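Long-range contacts in amino Transferase (Eubacterium rectale, PDB 3ELE), which probably transfers amino groups between amino acids and keto acids with pyridoxal-5'-phosphate as cofactor, as a member of the class I and II aminotransferase family: residues 21-25 against 353-359; 311-316 against 373-379; 339-343 against 392-397. All blocks are in the same frame, centred on the assembly; numbering follows the deposited sequence.

Interaction 1: 21-25 against 353-359. With EDO (1,2-ethanediol), chain G.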
loop_
_atom_site.group_PDB
_atom_site.type_symbol
_atom_site.label_atom_id
_atom_site.label_comp_id
_atom_site.label_asym_id
_atom_site.label_seq_id
_atom_site.Cartn_x
_atom_site.Cartn_y
_atom_site.Cartn_z
ATOM N N LEU A 21 16.358 19.760 5.494
ATOM C CA LEU A 21 16.805 20.271 6.797
ATOM C C LEU A 21 17.438 19.128 7.598
ATOM O O LEU A 21 18.513 19.311 8.169
ATOM C CB LEU A 21 15.635 20.914 7.559
ATOM C CG LEU A 21 15.942 21.655 8.856
ATOM C CD1 LEU A 21 16.893 22.780 8.578
ATOM C CD2 LEU A 21 14.648 22.177 9.481
ATOM N N PHE A 22 16.797 17.953 7.602
ATOM C CA PHE A 22 17.359 16.758 8.269
ATOM C C PHE A 22 18.745 16.361 7.723
ATOM O O PHE A 22 19.671 16.111 8.509
ATOM C CB PHE A 22 16.403 15.555 8.213
ATOM C CG PHE A 22 17.005 14.296 8.772
ATOM C CD1 PHE A 22 17.140 14.137 10.153
ATOM C CD2 PHE A 22 17.502 13.293 7.922
ATOM C CE1 PHE A 22 17.734 12.973 10.698
ATOM C CE2 PHE A 22 18.097 12.124 8.449
ATOM C CZ PHE A 22 18.215 11.968 9.846
ATOM N N GLU A 23 18.867 16.287 6.394
ATOM C CA GLU A 23 20.148 15.969 5.724
ATOM C C GLU A 23 21.185 17.073 5.930
ATOM O O GLU A 23 22.375 16.777 6.081
ATOM C CB GLU A 23 19.949 15.707 4.223
ATOM C CG GLU A 23 19.053 14.498 3.901
ATOM C CD GLU A 23 19.628 13.162 4.363
ATOM O OE1 GLU A 23 20.849 12.918 4.146
ATOM O OE2 GLU A 23 18.854 12.351 4.932
ATOM N N TYR A 24 20.744 18.339 5.924
ATOM C CA TYR A 24 21.622 19.476 6.272
ATOM C C TYR A 24 22.263 19.293 7.665
ATOM O O TYR A 24 23.455 19.579 7.839
ATOM C CB TYR A 24 20.861 20.811 6.187
ATOM C CG TYR A 24 21.624 22.017 6.685
ATOM C CD1 TYR A 24 22.569 22.643 5.877
ATOM C CD2 TYR A 24 21.390 22.544 7.967
ATOM C CE1 TYR A 24 23.282 23.762 6.324
ATOM C CE2 TYR A 24 22.099 23.663 8.433
ATOM C CZ TYR A 24 23.045 24.270 7.606
ATOM O OH TYR A 24 23.747 25.368 8.023
ATOM N N GLY A 25 21.482 18.814 8.639
ATOM C CA GLY A 25 21.995 18.544 9.998
ATOM C C GLY A 25 23.089 17.478 10.061
ATOM O O GLY A 25 24.025 17.597 10.860
ATOM N N LYS A 353 19.066 28.605 12.322
ATOM C CA LYS A 353 20.078 27.839 11.552
ATOM C C LYS A 353 21.518 28.341 11.796
ATOM O O LYS A 353 22.443 27.532 11.814
ATOM C CB LYS A 353 19.758 27.851 10.042
ATOM C CG LYS A 353 19.760 26.511 9.378
ATOM C CD LYS A 353 19.398 26.670 7.916
ATOM C CE LYS A 353 18.943 25.385 7.287
ATOM N NZ LYS A 353 18.611 25.591 5.841
ATOM N N GLU A 354 21.699 29.652 12.028
ATOM C CA GLU A 354 23.026 30.232 12.351
ATOM C C GLU A 354 23.677 29.648 13.621
ATOM O O GLU A 354 24.902 29.773 13.785
ATOM C CB GLU A 354 22.976 31.765 12.532
ATOM C CG GLU A 354 22.510 32.596 11.333
ATOM C CD GLU A 354 22.552 34.122 11.583
ATOM O OE1 GLU A 354 22.597 34.572 12.750
ATOM O OE2 GLU A 354 22.537 34.886 10.592
ATOM N N GLU A 355 22.870 29.092 14.533
ATOM C CA GLU A 355 23.350 28.464 15.780
ATOM C C GLU A 355 23.077 26.956 15.798
ATOM O O GLU A 355 23.049 26.337 16.871
ATOM C CB GLU A 355 22.688 29.132 17.005
ATOM C CG GLU A 355 22.756 30.667 17.030
ATOM C CD GLU A 355 24.167 31.212 16.877
ATOM O OE1 GLU A 355 25.107 30.595 17.423
ATOM O OE2 GLU A 355 24.331 32.263 16.215
ATOM N N ASP A 356 22.896 26.379 14.604
ATOM C CA ASP A 356 22.643 24.951 14.396
ATOM C C ASP A 356 21.391 24.376 15.074
ATOM O O ASP A 356 21.357 23.192 15.433
ATOM C CB ASP A 356 23.917 24.136 14.698
ATOM C CG ASP A 356 25.010 24.375 13.680
ATOM O OD1 ASP A 356 24.767 24.057 12.492
ATOM O OD2 ASP A 356 26.114 24.823 14.073
ATOM N N VAL A 357 20.356 25.219 15.188
ATOM C CA VAL A 357 19.048 24.824 15.684
ATOM C C VAL A 357 18.192 24.656 14.441
ATOM O O VAL A 357 17.926 25.636 13.732
ATOM C CB VAL A 357 18.456 25.862 16.655
ATOM C CG1 VAL A 357 17.015 25.499 17.026
ATOM C CG2 VAL A 357 19.349 25.956 17.922
ATOM N N LEU A 358 17.763 23.418 14.190
ATOM C CA LEU A 358 17.005 23.057 13.017
ATOM C C LEU A 358 15.519 22.908 13.389
ATOM O O LEU A 358 15.077 21.886 13.906
ATOM C CB LEU A 358 17.597 21.800 12.356
ATOM C CG LEU A 358 19.135 21.750 12.251
ATOM C CD1 LEU A 358 19.582 20.515 11.489
ATOM C CD2 LEU A 358 19.696 22.985 11.594
ATOM N N ILE A 359 14.786 23.991 13.172
ATOM C CA ILE A 359 13.346 24.077 13.440
ATOM C C ILE A 359 12.674 24.339 12.124
ATOM O O ILE A 359 13.323 24.777 11.183
ATOM C CB ILE A 359 12.996 25.121 14.538
ATOM C CG1 ILE A 359 13.553 26.527 14.222
ATOM C CG2 ILE A 359 13.551 24.629 15.824
ATOM C CD1 ILE A 359 13.273 27.568 15.274
HETATM C C1 EDO G . 26.419 28.411 11.319
HETATM O O1 EDO G . 26.897 29.691 11.741
HETATM C C2 EDO G . 27.043 28.055 9.983
HETATM O O2 EDO G . 26.146 27.213 9.256
HETATM O O HOH W 1 23.544 25.589 10.697
#
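Leu-21, Tyr-24 and Gly-25 of helix 17-32 make a buried, mainly apolar contact, supplemented by a cation-pi pair and a water bridge, with Lys-353, which opens the type I turn 353-356 after helix 345-353, and Leu-358 of the strand that follows. No direct hydrogen bond crosses it. Leu-358 touches all three helix residues: CB lies 3.9 Å from Leu-21 CG, CD2 meets the edge of the Tyr-24 ring, and CD1 presses on Gly-25 CA at 3.5 Å, tighter than usual for two carbons. Having no side chain, Gly-25 lets the Leu-358 methyl come right up to the helix backbone. Leu-21 sends CD1 to Lys-353 CE and CD2 to Ile-359 O, so a branched residue fills both directions.

Lys-353 runs extended beyond CG across one face of the Tyr-24 ring. Its CE makes a CH-pi contact, and NZ stands 4.6 Å from the Tyr-24 ring centroid, only 8° off the normal, a cation-pi arrangement. A chi1 of 173° turns the Tyr-24 ring away from its own backbone N and toward Lys-353, with the hydroxyl beside a water. That water accepts from Tyr-24 OH at 2.7 Å and donates to Lys-353 O and to Asp-356 OD1, the latter also 2.7 Å from it. Asp-356, at positive phi, is the C-prime residue of the Schellman motif that ends the helix, and OD1 also forms a salt bridge with Arg-28.

Strand 357-358 pairs in parallel with strand 38-39, while Val-357 packs on helix 379-396 and Ile-359 on helix 345-353.

Interaction 2: 311-316 against 373-379; sequences ENRDLL and ISYCVDR
Asn-312 ND2 is held by two backbone carbonyls at once, Tyr-375 O at 2.9 Å and, through a weak, bent bond, Val-377 O. Both belong to the connection from strand 370-374 of the antiparallel sheet to helix 379-396, which here passes through an inverse gamma turn centred on Cys-376, so one amide from helix 306-323 ties down the turn. The bond to Tyr-375 O is nearly straight (163° at the hydrogen) and lies in the amide plane of Asn-312. Asparagine suits the place because its NH2 can serve two acceptors while OD1 turns toward the start of helix 379-396, 3.3 Å from Arg-379 CB.

Tyr-375 lies alongside Arg-313, both side chains pointing the same way, and Arg-313 CA sits over one face of the ring, offset toward its rim. The aliphatic part of the arginine covers the ring, with CB 3.6 Å from Tyr-375 CZ, while the guanidinium grips Asp-314 OD1 side-on with NE and NH2; NH2 also forms a salt bridge with Asp-226.

Leu-316 adds the apolar part: its CD2 reaches Ile-373 CG2 at 3.7 Å and approaches Tyr-375 CB. At the outer end Asp-378 is the N-cap of helix 379-396, with OD1 bonded to Glu-380 N. Arg-379 stays extended from CG to NE, and the Leu-315 side chain crosses it at about a right angle, its CD2 over one face of the guanidinium and 3.7 Å from Arg-379 CG.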
loop_
_atom_site.group_PDB
_atom_site.type_symbol
_atom_site.label_atom_id
_atom_site.label_comp_id
_atom_site.label_asym_id
_atom_site.label_seq_id
_atom_site.Cartn_x
_atom_site.Cartn_y
_atom_site.Cartn_z
ATOM N N GLU A 311 8.444 13.852 29.331
ATOM C CA GLU A 311 9.661 14.427 29.942
ATOM C C GLU A 311 10.363 15.401 28.993
ATOM O O GLU A 311 10.776 16.474 29.423
ATOM C CB GLU A 311 10.613 13.338 30.439
ATOM C CG GLU A 311 10.128 12.656 31.710
ATOM C CD GLU A 311 11.134 11.669 32.317
ATOM O OE1 GLU A 311 12.155 11.330 31.661
ATOM O OE2 GLU A 311 10.897 11.238 33.477
ATOM N N ASN A 312 10.456 15.036 27.710
ATOM C CA ASN A 312 11.012 15.932 26.674
ATOM C C ASN A 312 10.162 17.194 26.483
ATOM O O ASN A 312 10.727 18.276 26.369
ATOM C CB ASN A 312 11.220 15.217 25.318
ATOM C CG ASN A 312 12.447 14.281 25.305
ATOM O OD1 ASN A 312 13.154 14.117 26.299
ATOM N ND2 ASN A 312 12.681 13.657 24.161
ATOM N N ARG A 313 8.826 17.047 26.471
ATOM C CA ARG A 313 7.899 18.190 26.355
ATOM C C ARG A 313 8.158 19.196 27.461
ATOM O O ARG A 313 8.365 20.362 27.183
ATOM C CB ARG A 313 6.421 17.768 26.444
ATOM C CG ARG A 313 5.412 18.923 26.186
ATOM C CD ARG A 313 4.004 18.619 26.720
ATOM N NE ARG A 313 4.022 18.317 28.150
ATOM C CZ ARG A 313 2.953 18.076 28.914
ATOM N NH1 ARG A 313 1.726 18.134 28.431
ATOM N NH2 ARG A 313 3.114 17.800 30.204
ATOM N N ASP A 314 8.150 18.716 28.702
ATOM C CA ASP A 314 8.343 19.553 29.892
ATOM C C ASP A 314 9.709 20.244 29.926
ATOM O O ASP A 314 9.814 21.410 30.286
ATOM C CB ASP A 314 8.148 18.713 31.171
ATOM C CG ASP A 314 6.733 18.179 31.322
ATOM O OD1 ASP A 314 5.848 18.675 30.630
ATOM O OD2 ASP A 314 6.491 17.278 32.149
ATOM N N LEU A 315 10.742 19.520 29.516
ATOM C CA LEU A 315 12.103 20.060 29.481
ATOM C C LEU A 315 12.174 21.198 28.436
ATOM O O LEU A 315 12.572 22.303 28.761
ATOM C CB LEU A 315 13.098 18.939 29.170
ATOM C CG LEU A 315 14.593 19.164 29.357
ATOM C CD1 LEU A 315 14.922 19.371 30.857
ATOM C CD2 LEU A 315 15.342 17.927 28.840
ATOM N N LEU A 316 11.705 20.938 27.218
ATOM C CA LEU A 316 11.701 21.947 26.137
ATOM C C LEU A 316 10.811 23.159 26.465
ATOM O O LEU A 316 11.206 24.310 26.237
ATOM C CB LEU A 316 11.250 21.307 24.805
ATOM C CG LEU A 316 11.423 22.090 23.504
ATOM C CD1 LEU A 316 12.926 22.360 23.261
ATOM C CD2 LEU A 316 10.808 21.324 22.353
ATOM N N ILE A 373 8.740 22.519 16.481
ATOM C CA ILE A 373 9.950 21.936 17.074
ATOM C C ILE A 373 9.549 20.516 17.529
ATOM O O ILE A 373 8.746 20.357 18.439
ATOM C CB ILE A 373 10.424 22.788 18.293
ATOM C CG1 ILE A 373 10.580 24.270 17.915
ATOM C CG2 ILE A 373 11.704 22.230 18.869
ATOM C CD1 ILE A 373 11.227 25.171 18.975
ATOM N N SER A 374 10.055 19.487 16.857
ATOM C CA SER A 374 9.742 18.102 17.213
ATOM C C SER A 374 10.576 17.744 18.435
ATOM O O SER A 374 11.744 18.160 18.512
ATOM C CB SER A 374 10.076 17.143 16.063
ATOM O OG SER A 374 9.423 17.522 14.870
ATOM N N TYR A 375 9.982 17.022 19.393
ATOM C CA TYR A 375 10.725 16.577 20.608
ATOM C C TYR A 375 10.824 15.061 20.774
ATOM O O TYR A 375 11.255 14.578 21.841
ATOM C CB TYR A 375 10.296 17.321 21.875
ATOM C CG TYR A 375 8.836 17.281 22.191
ATOM C CD1 TYR A 375 8.298 16.229 22.939
ATOM C CD2 TYR A 375 7.985 18.303 21.786
ATOM C CE1 TYR A 375 6.938 16.191 23.246
ATOM C CE2 TYR A 375 6.614 18.273 22.121
ATOM C CZ TYR A 375 6.110 17.205 22.859
ATOM O OH TYR A 375 4.773 17.118 23.192
ATOM N N CYS A 376 10.552 14.327 19.685
ATOM C CA CYS A 376 10.863 12.890 19.544
ATOM C C CYS A 376 12.397 12.831 19.233
ATOM O O CYS A 376 12.876 12.335 18.191
ATOM C CB CYS A 376 10.000 12.266 18.437
ATOM S SG CYS A 376 9.855 13.303 16.928
ATOM N N VAL A 377 13.152 13.351 20.191
ATOM C CA VAL A 377 14.589 13.575 20.088
ATOM C C VAL A 377 15.209 13.131 21.393
ATOM O O VAL A 377 14.492 12.794 22.341
ATOM C CB VAL A 377 14.900 15.094 19.869
ATOM C CG1 VAL A 377 14.219 15.634 18.584
ATOM C CG2 VAL A 377 14.492 15.936 21.106
ATOM N N ASP A 378 16.538 13.186 21.449
ATOM C CA ASP A 378 17.276 12.784 22.625
ATOM C C ASP A 378 17.132 13.856 23.707
ATOM O O ASP A 378 17.352 15.043 23.445
ATOM C CB ASP A 378 18.747 12.577 22.266
ATOM C CG ASP A 378 19.486 11.736 23.283
ATOM O OD1 ASP A 378 19.536 12.090 24.490
ATOM O OD2 ASP A 378 20.054 10.709 22.851
ATOM N N ARG A 379 16.780 13.421 24.920
ATOM C CA ARG A 379 16.594 14.302 26.078
ATOM C C ARG A 379 17.812 15.203 26.341
ATOM O O ARG A 379 17.650 16.392 26.586
ATOM C CB ARG A 379 16.254 13.466 27.330
ATOM C CG ARG A 379 15.997 14.286 28.600
ATOM C CD ARG A 379 15.449 13.447 29.767
ATOM N NE ARG A 379 15.239 14.310 30.934
ATOM C CZ ARG A 379 16.157 14.633 31.852
ATOM N NH1 ARG A 379 17.413 14.147 31.807
ATOM N NH2 ARG A 379 15.814 15.460 32.848
#

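Interaction 3: 339-343 against 392-397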
loop_
_atom_site.group_PDB
_atom_site.type_symbol
_atom_site.label_atom_id
_atom_site.label_comp_id
_atom_site.label_asym_id
_atom_site.label_seq_id
_atom_site.Cartn_x
_atom_site.Cartn_y
_atom_site.Cartn_z
ATOM N N LYS A 339 5.955 30.449 18.899
ATOM C CA LYS A 339 5.844 31.662 18.109
ATOM C C LYS A 339 7.241 32.163 17.696
ATOM O O LYS A 339 8.149 32.231 18.530
ATOM C CB LYS A 339 5.050 32.788 18.810
ATOM C CG LYS A 339 4.748 33.849 17.751
ATOM C CD LYS A 339 3.698 34.870 17.946
ATOM C CE LYS A 339 3.361 35.468 16.514
ATOM N NZ LYS A 339 4.543 35.557 15.507
ATOM N N ALA A 340 7.400 32.493 16.408
ATOM C CA ALA A 340 8.662 33.050 15.890
ATOM C C ALA A 340 8.904 34.446 16.493
ATOM O O ALA A 340 7.951 35.138 16.872
ATOM C CB ALA A 340 8.632 33.138 14.372
ATOM N N LEU A 341 10.169 34.849 16.580
ATOM C CA LEU A 341 10.531 36.157 17.151
ATOM C C LEU A 341 10.259 37.322 16.195
ATOM O O LEU A 341 10.347 38.475 16.598
ATOM C CB LEU A 341 11.964 36.146 17.670
ATOM C CG LEU A 341 12.228 35.034 18.702
ATOM C CD1 LEU A 341 13.642 35.117 19.186
ATOM C CD2 LEU A 341 11.266 35.081 19.888
ATOM N N GLU A 342 9.959 37.009 14.932
ATOM C CA GLU A 342 9.484 37.982 13.941
ATOM C C GLU A 342 8.345 37.324 13.166
ATOM O O GLU A 342 8.187 36.102 13.230
ATOM C CB GLU A 342 10.615 38.449 13.018
ATOM C CG GLU A 342 11.416 37.340 12.354
ATOM C CD GLU A 342 12.381 37.876 11.320
ATOM O OE1 GLU A 342 11.905 38.509 10.352
ATOM O OE2 GLU A 342 13.601 37.639 11.447
ATOM N N ASP A 343 7.542 38.133 12.472
ATOM C CA ASP A 343 6.412 37.634 11.656
ATOM C C ASP A 343 6.844 36.633 10.588
ATOM O O ASP A 343 6.083 35.722 10.267
ATOM C CB ASP A 343 5.689 38.787 10.914
ATOM C CG ASP A 343 4.986 39.774 11.838
ATOM O OD1 ASP A 343 4.698 39.450 13.020
ATOM O OD2 ASP A 343 4.704 40.889 11.347
ATOM N N ILE A 392 19.953 32.752 20.026
ATOM C CA ILE A 392 18.979 33.099 18.970
ATOM C C ILE A 392 18.052 34.232 19.473
ATOM O O ILE A 392 17.883 35.237 18.790
ATOM C CB ILE A 392 18.132 31.881 18.514
ATOM C CG1 ILE A 392 18.996 30.843 17.790
ATOM C CG2 ILE A 392 16.988 32.321 17.585
ATOM C CD1 ILE A 392 18.353 29.457 17.767
ATOM N N TYR A 393 17.503 34.045 20.673
ATOM C CA TYR A 393 16.632 35.022 21.341
ATOM C C TYR A 393 17.295 36.405 21.437
ATOM O O TYR A 393 16.677 37.416 21.096
ATOM C CB TYR A 393 16.259 34.525 22.741
ATOM C CG TYR A 393 15.134 35.307 23.348
ATOM C CD1 TYR A 393 13.811 34.985 23.034
ATOM C CD2 TYR A 393 15.377 36.377 24.217
ATOM C CE1 TYR A 393 12.760 35.687 23.567
ATOM C CE2 TYR A 393 14.314 37.095 24.768
ATOM C CZ TYR A 393 13.010 36.726 24.423
ATOM O OH TYR A 393 11.944 37.389 24.929
ATOM N N LYS A 394 18.547 36.407 21.906
ATOM C CA LYS A 394 19.413 37.603 21.983
ATOM C C LYS A 394 19.589 38.377 20.668
ATOM O O LYS A 394 19.787 39.589 20.721
ATOM C CB LYS A 394 20.821 37.278 22.540
ATOM C CG LYS A 394 21.059 37.610 24.013
ATOM C CD LYS A 394 20.481 36.620 25.004
ATOM C CE LYS A 394 20.884 37.017 26.431
ATOM N NZ LYS A 394 20.444 36.028 27.459
ATOM N N LYS A 395 19.562 37.686 19.521
ATOM C CA LYS A 395 19.655 38.341 18.190
ATOM C C LYS A 395 18.532 39.361 17.981
ATOM O O LYS A 395 18.747 40.392 17.352
ATOM C CB LYS A 395 19.581 37.335 17.022
ATOM C CG LYS A 395 20.693 36.269 16.954
ATOM C CD LYS A 395 20.399 35.242 15.835
ATOM C CE LYS A 395 21.412 34.094 15.803
ATOM N NZ LYS A 395 22.786 34.516 15.457
ATOM N N TYR A 396 17.343 39.024 18.491
ATOM C CA TYR A 396 16.140 39.847 18.406
ATOM C C TYR A 396 15.955 40.790 19.578
ATOM O O TYR A 396 15.475 41.905 19.389
ATOM C CB TYR A 396 14.903 38.949 18.312
ATOM C CG TYR A 396 14.827 38.190 17.018
ATOM C CD1 TYR A 396 14.159 38.733 15.917
ATOM C CD2 TYR A 396 15.436 36.939 16.874
ATOM C CE1 TYR A 396 14.079 38.049 14.723
ATOM C CE2 TYR A 396 15.362 36.239 15.668
ATOM C CZ TYR A 396 14.680 36.800 14.596
ATOM O OH TYR A 396 14.586 36.138 13.397
ATOM N N ASN A 397 16.322 40.329 20.773
ATOM C CA ASN A 397 16.156 41.069 22.030
ATOM C C ASN A 397 17.522 41.347 22.658
ATOM O O ASN A 397 18.025 40.585 23.491
ATOM C CB ASN A 397 15.237 40.263 22.945
ATOM C CG ASN A 397 13.905 39.966 22.282
ATOM O OD1 ASN A 397 13.057 40.840 22.173
ATOM N ND2 ASN A 397 13.732 38.733 21.807
#
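Apolar and CH-pi contacts carry most of this surface contact, in which Leu-341, from the loop after strand 335-339, projects onto the last turn of the C-terminal helix 379-396. Leu-341 CB stands over the centre of the Tyr-396 ring, 3.6 Å from the centroid and 13° off the normal. Its CD1 goes further, to 3.4 Å from Tyr-396 CD2, and also touches Tyr-393 CA, while CD2 lies 4.0 Å from Tyr-393 CE1. A leucine suits the position because its CB covers Tyr-396, while CD1 touches both tyrosines and CD2 Tyr-393.

The polar part is a single bond, Tyr-396 OH to Glu-342 OE2 at 2.7 Å, which uses the anti lone pair of the carboxylate. Glu-342 CG lies between its backbone N and carbonyl carbon (chi1 52°), and from there the extended chain carries the carboxylate to the edge of the ring, its plane turned 73° from the ring's. Tyrosine thus serves twice, with a face for leucine and a hydroxyl for glutamate.

Just past the helix, Asn-397 ND2 lies over the centre of the Tyr-393 ring and makes a weak bond to Tyr-393 O, an oxygen that also accepts from the backbone N of Tyr-396 and of Asn-397.

Helix 345-353 flanks the contact: Leu-341 packs on Phe-348, Glu-342 on Ala-347 and Tyr-396 on Lys-351, while Tyr-393 meets the ring of Tyr-325 edge to face.

Overall arrangement
All three contacts lie on the same side of the chain's centre, and their segments alternate along the sequence. Interaction 1 is the hub, its centre about 16 Å from each of the others. It joins interaction 2 by packing of Ile-359 CG2 on Ile-373 CG1 at 3.7 Å. Toward interaction 3, Lys-395 NZ forms salt bridges with Glu-354 OE1 (2.7 Å) and Glu-355 OE2 (2.8 Å), beside packing of Val-357 on Ile-392. Interactions 2 and 3 do not touch, but helix 379-396 begins in one and ends in the other. The Tyr-375 side chain of interaction 2 is about 13 Å from a bound pyridoxal-5'-phosphate; none of these segments contributes to its pocket.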